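Local coordinates for protein CS1 fimbrial subunit A (Escherichia coli, PDB 4HJI) that builds fimbriae, the polar surface filaments with which the bacterium colonizes the epithelium of particular host organs, at residues A[113-117]-A[118-122]. Sequence-based numbering, arbitrary orientation. Where two conformers were deposited one is given.
Sequences FASSG and VNKVS. With IMD (imidazole), chain C.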
loop_
_atom_site.group_PDB
_atom_site.type_symbol
_atom_site.label_atom_id
_atom_site.label_comp_id
_atom_site.label_asym_id
_atom_site.label_seq_id
_atom_site.Cartn_x
_atom_site.Cartn_y
_atom_site.Cartn_z
ATOM N N PHE A 113 1.806 19.066 7.771
ATOM C CA PHE A 113 2.037 18.507 9.106
ATOM C C PHE A 113 1.430 19.381 10.196
ATOM O O PHE A 113 1.677 20.584 10.232
ATOM C CB PHE A 113 3.536 18.325 9.382
ATOM C CG PHE A 113 4.130 17.078 8.772
ATOM C CD1 PHE A 113 3.762 15.818 9.235
ATOM C CD2 PHE A 113 5.096 17.163 7.771
ATOM C CE1 PHE A 113 4.307 14.668 8.694
ATOM C CE2 PHE A 113 5.645 16.016 7.221
ATOM C CZ PHE A 113 5.259 14.769 7.682
ATOM N N ALA A 114 0.629 18.761 11.060
ATOM C CA ALA A 114 0.067 19.408 12.248
ATOM C C ALA A 114 0.811 18.910 13.491
ATOM O O ALA A 114 1.239 17.757 13.555
ATOM C CB ALA A 114 -1.415 19.098 12.366
ATOM N N SER A 115 0.943 19.783 14.483
ATOM C CA SER A 115 1.674 19.461 15.700
ATOM C C SER A 115 0.828 18.590 16.623
ATOM O O SER A 115 -0.255 18.995 17.041
ATOM C CB SER A 115 2.075 20.744 16.431
ATOM O OG SER A 115 3.001 20.457 17.463
ATOM N N SER A 116 1.340 17.396 16.929
ATOM C CA SER A 116 0.705 16.458 17.851
ATOM C C SER A 116 1.691 16.081 18.958
ATOM O O SER A 116 2.640 15.299 18.734
ATOM C CB SER A 116 0.266 15.209 17.113
ATOM O OG SER A 116 1.382 14.533 16.554
ATOM N N GLY A 117 1.457 16.638 20.136
ATOM C CA GLY A 117 2.426 16.599 21.222
ATOM C C GLY A 117 3.760 17.164 20.772
ATOM O O GLY A 117 3.832 18.300 20.313
ATOM N N VAL A 118 4.812 16.358 20.872
ATOM C CA VAL A 118 6.157 16.785 20.463
ATOM C C VAL A 118 6.489 16.377 19.027
ATOM O O VAL A 118 7.492 16.824 18.457
ATOM C CB VAL A 118 7.234 16.231 21.422
ATOM C CG1 VAL A 118 6.982 16.709 22.841
ATOM C CG2 VAL A 118 7.259 14.718 21.392
ATOM N N ASN A 119 5.655 15.516 18.454
ATOM C CA ASN A 119 5.801 15.132 17.068
ATOM C C ASN A 119 4.633 15.622 16.215
ATOM O O ASN A 119 3.792 16.399 16.669
ATOM C CB ASN A 119 6.037 13.626 16.973
ATOM C CG ASN A 119 7.506 13.281 17.038
ATOM O OD1 ASN A 119 7.920 12.187 16.673
ATOM N ND2 ASN A 119 8.303 14.228 17.472
ATOM N N LYS A 120 4.614 15.175 14.968
ATOM C CA LYS A 120 3.913 15.858 13.915
ATOM C C LYS A 120 3.191 14.825 13.077
ATOM O O LYS A 120 3.723 13.738 12.836
ATOM C CB LYS A 120 4.935 16.624 13.073
ATOM C CG LYS A 120 5.505 17.858 13.775
ATOM C CD LYS A 120 4.778 19.135 13.365
ATOM C CE LYS A 120 5.535 20.395 13.755
ATOM N NZ LYS A 120 6.089 20.356 15.135
ATOM N N VAL A 121 1.961 15.144 12.682
ATOM C CA VAL A 121 1.142 14.210 11.923
ATOM C C VAL A 121 0.615 14.906 10.680
ATOM O O VAL A 121 0.183 16.057 10.743
ATOM C CB VAL A 121 -0.053 13.596 12.742
ATOM C CG1 VAL A 121 -0.671 12.414 12.017
ATOM C CG2 VAL A 121 0.341 13.257 14.168
ATOM N N SER A 122 0.648 14.193 9.558
ATOM C CA SER A 122 0.211 14.746 8.275
ATOM C C SER A 122 -1.309 14.840 8.210
ATOM O O SER A 122 -2.012 14.218 9.003
ATOM C CB SER A 122 0.702 13.847 7.136
ATOM O OG SER A 122 -0.056 12.648 7.092
HETATM N N1 IMD C . 1.493 11.037 19.179
HETATM C C2 IMD C . 1.343 12.209 18.559
HETATM N N3 IMD C . 2.565 12.712 18.290
HETATM C C4 IMD C . 3.487 11.844 18.769
HETATM C C5 IMD C . 2.810 10.797 19.326
#
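A114 and V121 form a hydrogen-bonded antiparallel pair, A114 N to V121 O at 2.8 Å and V121 N back to A114 O. Two residues nearer the turn, S116 N donates to N119 O at 2.7 Å, while the return bond from N119 N to S116 O is weak. With chi1 at 62°, S116 OG turns toward the partner strand and adds a weak bond to N119 O. On the face shared by A114, S116, N119 and V121, the V121 side chain lies beside S116, but its exact contact is doubtful because a second conformer exists. An imidazole, probably from the crystallisation liquor, lies beside S116, its N3 weakly bonded to both S116 O and S116 OG, and its C4 is 3.6 Å from N119 CB. The segments form an antiparallel beta hairpin closed by a type II' turn from S116 to N119, with G117 at positive phi, at the surface of this mostly beta pilin. Within the turn, N119 ND2 bonds V118 O at 2.9 Å, coming from above that carbonyl's plane. In the non-hydrogen-bonded pair S115/K120, K120 bends at chi2 (-97°) to lay CD alongside the S115 backbone, 3.9 Å from S115 CA. The F113 ring turns its edge to V121 C, and its CE1 meets S122 CB at 4.0 Å. Strand 49-61 flanks 118-122: K120 pairs with T61 through the backbone, and S122 OG hydrogen-bonds V59 N.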